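Local structure of AGR_C_1268p (Agrobacterium tumefaciens str. C58, 2GHS) at residues Asp233-Asp238 / Thr273-Phe278; Tyr266-Gly270 / Phe310-Ile314; Ala59-Ala63 / Glu75-Ala79. The protein probably acts as a gluconolactonase of the SMP-30/regucalcin family, a beta-propeller protein that binds one divalent metal cation per subunit. All coordinates share one frame; numbering follows the deposited sequence.

How the contacts relate
From the N terminus, contact 3 comes first: 59-63 meets 75-79 within one hairpin of the blade formed by strands 51-57 to 82-87, and it is complete long before the others begin. Contact 1 opens at 233-238 and contact 2 at 266-270; contact 1 then closes at 273-278 and contact 2 at 310-314, so the two loops cross. Both join the same pair of sheets, contact 1 near the middle of the propeller and contact 2 farther out. They meet where Val268 CG2 packs on Thr273 CG2 at 3.8 Å. Contact 3 touches neither; its centre lies about 18 Å from that of contact 1 and 19 Å from that of contact 2.

Contact 1 (Asp233-Asp238 / Thr273-Phe278); sequences DGSVCD and TTCPAF
Val236 and Phe278 make the tight end of this buried contact. The two side chains lie alongside and point opposite ways, and Val236 CG2 comes within 3.5 Å of Phe278 CZ, oblique to the ring. The other methyl is turned away from the ring: CG1, anti to the carbonyl carbon (chi1 -66°), rests 3.5 Å from Pro276 O. The ring is bounded by the chain beyond the valine, with Cys237 O at its edge, 3.5 Å from Phe278 CE2, and Asp238 CA near CZ. Pro276 packs beside Val236, its CG against CG2 and its CD 3.3 Å from Gly234 O. Leu286 backs Val236, Pro276 and Phe278 together.

Toward Asp233 the backbones come closer but the side chains engage less. Gly234, having no side chain, lets its CA approach that of Cys275 to 4.2 Å, with Cys275 SG beside it. A single hydrogen bond joins the strands here, Gly234 N to Thr274 O (2.8 Å). Asp233 brings its CB to 3.3 Å from Thr274 O, with a looser contact from OD2 to Thr274 CG2 (3.9 Å), while Thr274 OG1 is held by Gly51 and Thr289. Asp233 is the predicted proton donor/acceptor and a predicted metal ligand; Asn182 lies near it and Glu52 beside Cys275, both predicted ligands of the same metal, and a bound 1,2-ethanediol suggests a pocket.

The strand axes run nearly parallel, 14° apart, each belonging to an edge strand of a different sheet, as expected for innermost strands of adjacent blades lining the central channel of a beta-propeller.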
loop_
_atom_site.group_PDB
_atom_site.type_symbol
_atom_site.label_atom_id
_atom_site.label_comp_id
_atom_site.label_asym_id
_atom_site.label_seq_id
_atom_site.Cartn_x
_atom_site.Cartn_y
_atom_site.Cartn_z
ATOM N N ASP A 233 -6.435 6.482 -0.076
ATOM C CA ASP A 233 -5.834 5.304 -0.688
ATOM C C ASP A 233 -4.865 4.650 0.324
ATOM O O ASP A 233 -5.242 4.471 1.475
ATOM C CB ASP A 233 -5.156 5.698 -2.026
ATOM C CG ASP A 233 -6.042 5.461 -3.222
ATOM O OD1 ASP A 233 -7.291 5.620 -3.111
ATOM O OD2 ASP A 233 -5.484 5.120 -4.279
ATOM N N GLY A 234 -3.631 4.289 -0.079
ATOM C CA GLY A 234 -2.720 3.594 0.823
ATOM C C GLY A 234 -2.207 4.485 1.923
ATOM O O GLY A 234 -2.174 5.724 1.781
ATOM N N SER A 235 -1.879 3.845 3.046
ATOM C CA SER A 235 -1.322 4.526 4.210
ATOM C C SER A 235 -0.209 3.787 4.907
ATOM O O SER A 235 -0.176 2.552 4.909
ATOM C CB SER A 235 -2.389 4.746 5.271
ATOM O OG SER A 235 -3.435 5.589 4.809
ATOM N N VAL A 236 0.661 4.578 5.524
ATOM C CA VAL A 236 1.652 4.077 6.501
ATOM C C VAL A 236 1.421 4.789 7.825
ATOM O O VAL A 236 0.757 5.798 7.901
ATOM C CB VAL A 236 3.101 4.193 6.036
ATOM C CG1 VAL A 236 3.364 3.286 4.836
ATOM C CG2 VAL A 236 3.474 5.648 5.752
ATOM N N CYS A 237 1.948 4.202 8.879
ATOM C CA CYS A 237 1.826 4.711 10.222
ATOM C C CYS A 237 3.255 4.829 10.790
ATOM O O CYS A 237 4.035 3.853 10.783
ATOM C CB CYS A 237 0.925 3.790 11.031
ATOM S SG CYS A 237 0.570 4.353 12.689
ATOM N N ASP A 238 3.643 6.050 11.190
ATOM C CA ASP A 238 5.015 6.278 11.614
ATOM C C ASP A 238 5.282 5.851 13.086
ATOM O O ASP A 238 4.427 5.289 13.756
ATOM C CB ASP A 238 5.471 7.718 11.307
ATOM C CG ASP A 238 4.824 8.765 12.181
ATOM O OD1 ASP A 238 4.290 8.430 13.263
ATOM O OD2 ASP A 238 4.859 9.989 11.797
ATOM N N THR A 273 -2.600 9.944 -6.485
ATOM C CA THR A 273 -1.621 9.493 -5.507
ATOM C C THR A 273 -2.137 8.171 -4.931
ATOM O O THR A 273 -3.311 8.087 -4.505
ATOM C CB THR A 273 -1.501 10.486 -4.362
ATOM O OG1 THR A 273 -1.748 11.791 -4.823
ATOM C CG2 THR A 273 -0.121 10.421 -3.718
ATOM N N THR A 274 -1.294 7.138 -4.889
ATOM C CA THR A 274 -1.801 5.831 -4.457
ATOM C C THR A 274 -1.285 5.286 -3.122
ATOM O O THR A 274 -2.059 4.734 -2.384
ATOM C CB THR A 274 -1.561 4.759 -5.516
ATOM O OG1 THR A 274 -0.203 4.773 -5.900
ATOM C CG2 THR A 274 -2.437 5.010 -6.728
ATOM N N CYS A 275 -0.016 5.453 -2.805
ATOM C CA CYS A 275 0.532 4.812 -1.611
ATOM C C CYS A 275 1.894 5.358 -1.205
ATOM O O CYS A 275 2.735 5.571 -2.066
ATOM C CB CYS A 275 0.640 3.288 -1.795
ATOM S SG CYS A 275 0.794 2.366 -0.230
ATOM N N PRO A 276 2.093 5.574 0.108
ATOM C CA PRO A 276 3.447 5.858 0.609
ATOM C C PRO A 276 4.229 4.623 1.086
ATOM O O PRO A 276 3.657 3.567 1.383
ATOM C CB PRO A 276 3.167 6.802 1.765
ATOM C CG PRO A 276 1.812 6.454 2.233
ATOM C CD PRO A 276 1.113 5.638 1.199
ATOM N N ALA A 277 5.530 4.778 1.246
ATOM C CA ALA A 277 6.377 3.734 1.845
ATOM C C ALA A 277 7.589 4.388 2.515
ATOM O O ALA A 277 8.133 5.325 1.973
ATOM C CB ALA A 277 6.825 2.730 0.800
ATOM N N PHE A 278 7.998 3.895 3.691
ATOM C CA PHE A 278 9.246 4.300 4.300
ATOM C C PHE A 278 10.415 3.659 3.587
ATOM O O PHE A 278 10.415 2.450 3.347
ATOM C CB PHE A 278 9.297 3.916 5.779
ATOM C CG PHE A 278 8.169 4.498 6.590
ATOM C CD1 PHE A 278 8.015 5.894 6.663
ATOM C CD2 PHE A 278 7.282 3.680 7.281
ATOM C CE1 PHE A 278 6.979 6.469 7.400
ATOM C CE2 PHE A 278 6.247 4.251 8.042
ATOM C CZ PHE A 278 6.091 5.637 8.084
#

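Contact 2 (Tyr266-Gly270 / Phe310-Ile314); sequences YEVPG and FELGI
Pro269 sets its CD over one face of the Phe310 ring, toward the rim, 3.8 Å from the ring centroid and only 14° off the ring normal, a CH-pi contact. The interface is one between two neighbouring beta-propeller blades: strand 262-267 belongs to the sheet edged by 231-237, and the turn after it leads out of that sheet; strand 309-311 belongs to the next sheet, which strand 41-44 from the N-terminal region completes. The touching parts run almost oppositely, 169° apart, yet no hydrogen bond crosses between them; the closest CA atoms, those of Val268 and Phe310, remain 7.5 Å apart and side chains bridge the gap.

Phe310 carries one end of the contact. Its CG is anti to the carbonyl carbon (chi1 -50°), which brings the ring face against Pro269 CD and its CZ to within 3.5 Å of Gly270 N, met obliquely. Val42 and Gln305 also pack against this phenylalanine.

In the middle, Leu312 divides its methyls between two partners. CD1 touches Tyr266 CB at 3.8 Å, and CD2 presses on Val268 CG1 at 3.5 Å, a tight carbon-carbon approach. Leu286 from the same blade as Phe310 lies against this leucine as well.

Tyr266 takes the far end: its side chain meets Leu312 and Ile314 across the contact and its ring stacks with Phe36 and Trp244 of its own sheet, while the hydroxyl is hydrogen-bonded to Arg255. Ile314 runs roughly perpendicular to the tyrosine, where the chain is partly exposed. Its CG1 lies 3.9 Å from Tyr266 CE2, and the terminal CD1 comes nearer still to that same ring carbon, at 3.5 Å.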
loop_
_atom_site.group_PDB
_atom_site.type_symbol
_atom_site.label_atom_id
_atom_site.label_comp_id
_atom_site.label_asym_id
_atom_site.label_seq_id
_atom_site.Cartn_x
_atom_site.Cartn_y
_atom_site.Cartn_z
ATOM N N TYR A 266 1.103 17.088 2.157
ATOM C CA TYR A 266 2.384 17.139 1.460
ATOM C C TYR A 266 2.068 16.882 0.010
ATOM O O TYR A 266 1.591 15.780 -0.367
ATOM C CB TYR A 266 3.342 16.060 2.000
ATOM C CG TYR A 266 3.682 16.236 3.461
ATOM C CD1 TYR A 266 2.863 15.707 4.448
ATOM C CD2 TYR A 266 4.760 17.023 3.854
ATOM C CE1 TYR A 266 3.126 15.904 5.775
ATOM C CE2 TYR A 266 5.037 17.200 5.223
ATOM C CZ TYR A 266 4.200 16.647 6.167
ATOM O OH TYR A 266 4.473 16.844 7.529
ATOM N N GLU A 267 2.256 17.913 -0.807
ATOM C CA GLU A 267 1.938 17.868 -2.222
ATOM C C GLU A 267 2.955 16.993 -2.987
ATOM O O GLU A 267 4.146 16.955 -2.655
ATOM C CB GLU A 267 1.830 19.276 -2.816
ATOM C CG GLU A 267 0.712 20.128 -2.189
ATOM C CD GLU A 267 0.577 21.513 -2.798
ATOM O OE1 GLU A 267 1.513 21.990 -3.484
ATOM O OE2 GLU A 267 -0.497 22.153 -2.592
ATOM N N VAL A 268 2.459 16.290 -4.001
ATOM C CA VAL A 268 3.273 15.529 -4.985
ATOM C C VAL A 268 2.710 15.781 -6.379
ATOM O O VAL A 268 1.530 16.073 -6.534
ATOM C CB VAL A 268 3.319 14.019 -4.717
ATOM C CG1 VAL A 268 3.930 13.742 -3.330
ATOM C CG2 VAL A 268 1.991 13.427 -4.750
ATOM N N PRO A 269 3.578 15.718 -7.387
ATOM C CA PRO A 269 3.169 16.082 -8.745
ATOM C C PRO A 269 2.150 15.173 -9.388
ATOM O O PRO A 269 1.341 15.664 -10.178
ATOM C CB PRO A 269 4.492 16.068 -9.537
ATOM C CG PRO A 269 5.523 16.259 -8.538
ATOM C CD PRO A 269 5.029 15.503 -7.315
ATOM N N GLY A 270 2.166 13.878 -9.083
ATOM C CA GLY A 270 1.142 12.973 -9.648
ATOM C C GLY A 270 -0.132 13.047 -8.838
ATOM O O GLY A 270 -0.118 12.702 -7.642
ATOM N N PHE A 310 7.771 9.091 -6.572
ATOM C CA PHE A 310 8.451 10.233 -5.967
ATOM C C PHE A 310 9.033 9.937 -4.588
ATOM O O PHE A 310 8.689 8.962 -3.967
ATOM C CB PHE A 310 7.467 11.389 -5.801
ATOM C CG PHE A 310 6.695 11.710 -7.039
ATOM C CD1 PHE A 310 7.239 12.517 -8.048
ATOM C CD2 PHE A 310 5.393 11.206 -7.229
ATOM C CE1 PHE A 310 6.516 12.758 -9.244
ATOM C CE2 PHE A 310 4.672 11.482 -8.408
ATOM C CZ PHE A 310 5.236 12.218 -9.415
ATOM N N GLU A 311 9.908 10.801 -4.132
ATOM C CA GLU A 311 10.311 10.876 -2.719
ATOM C C GLU A 311 10.036 12.283 -2.224
ATOM O O GLU A 311 10.415 13.269 -2.869
ATOM C CB GLU A 311 11.799 10.565 -2.605
ATOM C CG GLU A 311 12.367 10.469 -1.227
ATOM C CD GLU A 311 13.874 10.337 -1.305
ATOM O OE1 GLU A 311 14.377 9.243 -1.552
ATOM O OE2 GLU A 311 14.592 11.347 -1.169
ATOM N N LEU A 312 9.445 12.419 -1.043
ATOM C CA LEU A 312 9.195 13.756 -0.495
ATOM C C LEU A 312 10.509 14.417 -0.043
ATOM O O LEU A 312 11.506 13.706 0.202
ATOM C CB LEU A 312 8.251 13.657 0.706
ATOM C CG LEU A 312 6.818 13.170 0.480
ATOM C CD1 LEU A 312 5.984 13.380 1.741
ATOM C CD2 LEU A 312 6.189 13.912 -0.669
ATOM N N GLY A 313 10.510 15.741 0.104
ATOM C CA GLY A 313 11.688 16.451 0.563
ATOM C C GLY A 313 11.894 16.442 2.063
ATOM O O GLY A 313 12.936 16.857 2.559
ATOM N N ILE A 314 10.888 15.966 2.789
ATOM C CA ILE A 314 10.880 16.039 4.264
ATOM C C ILE A 314 11.278 14.732 4.910
ATOM O O ILE A 314 11.167 13.638 4.358
ATOM C CB ILE A 314 9.497 16.486 4.815
ATOM C CG1 ILE A 314 8.407 15.492 4.380
ATOM C CG2 ILE A 314 9.173 17.920 4.377
ATOM C CD1 ILE A 314 7.693 14.912 5.485
#

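Contact 3 (Ala59-Ala63 / Glu75-Ala79); sequences ASGTA and ELHLA
Ala63 and Leu76 form an antiparallel hydrogen-bonded pair, with Ala63 N to Leu76 O and Leu76 N to Ala63 O both 2.9 Å, and Thr62 and His77 form the adjoining non-hydrogen-bonded pair. Beyond it, Leu78 N gives Gly61 O a nearly straight bond (3.1 Å, 173° at the hydrogen). The same carbonyl also accepts from a water that is in turn held by Ala79 N, so two donors grip it. Gly61, with positive phi (66°), and Thr62 both face Asp57 in a G1 beta bulge.

Among the side chains, Thr62 works with both branches. Glu75 CG is anti to the backbone N (chi1 -180°), which puts it 3.4 Å from Thr62 CG2, and the extended chain beyond CG carries OE2 to a second water. Thr62 OG1 shares a hydrogen bond with Ser60 OG (3.0 Å) and reaches the same water; the other carboxylate oxygen, OE1, is hydrogen-bonded to His86 NE2. His77 presents its ring edge to the turn, CD2 lying 3.4 Å from Ser60 O, while ND1 is hydrogen-bonded to Ser80 OG. On the other side of the sheet from Thr62, Ala63 CB packs loosely on Leu78 CD2.

Strands 62-67 and 72-77 of this hairpin are the two middle strands of a four-stranded antiparallel propeller blade, flanked by 51-57 beyond the bulge and by 82-87, where Thr84 is hydrogen-bonded to the backbone of Glu75.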
loop_
_atom_site.group_PDB
_atom_site.type_symbol
_atom_site.label_atom_id
_atom_site.label_comp_id
_atom_site.label_asym_id
_atom_site.label_seq_id
_atom_site.Cartn_x
_atom_site.Cartn_y
_atom_site.Cartn_z
ATOM N N ALA A 59 17.780 -4.716 3.895
ATOM C CA ALA A 59 18.950 -5.545 3.771
ATOM C C ALA A 59 19.639 -5.400 2.412
ATOM O O ALA A 59 20.858 -5.429 2.345
ATOM C CB ALA A 59 18.585 -6.991 4.063
ATOM N N SER A 60 18.867 -5.199 1.347
ATOM C CA SER A 60 19.433 -4.978 0.026
ATOM C C SER A 60 19.386 -3.516 -0.427
ATOM O O SER A 60 19.926 -3.199 -1.493
ATOM C CB SER A 60 18.680 -5.819 -0.994
ATOM O OG SER A 60 17.369 -5.367 -1.098
ATOM N N GLY A 61 18.697 -2.654 0.332
ATOM C CA GLY A 61 18.535 -1.238 -0.008
ATOM C C GLY A 61 17.712 -1.068 -1.260
ATOM O O GLY A 61 17.991 -0.211 -2.096
ATOM N N THR A 62 16.656 -1.860 -1.356
ATOM C CA THR A 62 15.833 -1.947 -2.577
ATOM C C THR A 62 14.329 -1.642 -2.299
ATOM O O THR A 62 13.740 -2.192 -1.373
ATOM C CB THR A 62 15.962 -3.350 -3.211
ATOM O OG1 THR A 62 17.338 -3.610 -3.514
ATOM C CG2 THR A 62 15.177 -3.441 -4.486
ATOM N N ALA A 63 13.771 -0.715 -3.061
ATOM C CA ALA A 63 12.348 -0.450 -3.055
ATOM C C ALA A 63 11.680 -1.321 -4.102
ATOM O O ALA A 63 12.187 -1.509 -5.199
ATOM C CB ALA A 63 12.101 1.042 -3.343
ATOM N N GLU A 75 11.466 -3.004 -9.267
ATOM C CA GLU A 75 12.567 -3.112 -8.300
ATOM C C GLU A 75 13.513 -1.937 -8.575
ATOM O O GLU A 75 13.927 -1.740 -9.707
ATOM C CB GLU A 75 13.306 -4.424 -8.529
ATOM C CG GLU A 75 14.464 -4.662 -7.599
ATOM C CD GLU A 75 15.250 -5.938 -7.882
ATOM O OE1 GLU A 75 14.939 -6.676 -8.848
ATOM O OE2 GLU A 75 16.199 -6.208 -7.103
ATOM N N LEU A 76 13.822 -1.164 -7.522
ATOM C CA LEU A 76 14.707 -0.024 -7.615
ATOM C C LEU A 76 15.731 -0.093 -6.510
ATOM O O LEU A 76 15.402 0.066 -5.341
ATOM C CB LEU A 76 13.924 1.294 -7.483
ATOM C CG LEU A 76 14.779 2.579 -7.548
ATOM C CD1 LEU A 76 15.484 2.695 -8.883
ATOM C CD2 LEU A 76 13.951 3.817 -7.257
ATOM N N HIS A 77 16.992 -0.249 -6.893
ATOM C CA HIS A 77 18.091 -0.178 -5.929
ATOM C C HIS A 77 18.394 1.301 -5.680
ATOM O O HIS A 77 18.854 2.005 -6.572
ATOM C CB HIS A 77 19.352 -0.888 -6.467
ATOM C CG HIS A 77 20.485 -0.900 -5.494
ATOM N ND1 HIS A 77 21.566 -0.050 -5.597
ATOM C CD2 HIS A 77 20.654 -1.597 -4.345
ATOM C CE1 HIS A 77 22.371 -0.255 -4.567
ATOM N NE2 HIS A 77 21.839 -1.190 -3.795
ATOM N N LEU A 78 18.162 1.766 -4.466
ATOM C CA LEU A 78 18.106 3.215 -4.238
ATOM C C LEU A 78 19.385 3.956 -4.486
ATOM O O LEU A 78 19.394 5.039 -5.112
ATOM C CB LEU A 78 17.654 3.506 -2.818
ATOM C CG LEU A 78 16.210 3.229 -2.495
ATOM C CD1 LEU A 78 15.956 3.828 -1.128
ATOM C CD2 LEU A 78 15.288 3.824 -3.544
ATOM N N ALA A 79 20.464 3.409 -3.938
ATOM C CA ALA A 79 21.747 4.092 -3.951
ATOM C C ALA A 79 22.266 4.289 -5.351
ATOM O O ALA A 79 22.900 5.325 -5.646
ATOM C CB ALA A 79 22.747 3.302 -3.124
HETATM O O HOH W 1 20.267 1.275 -1.878
HETATM O O HOH W 2 17.968 -4.805 -5.744
#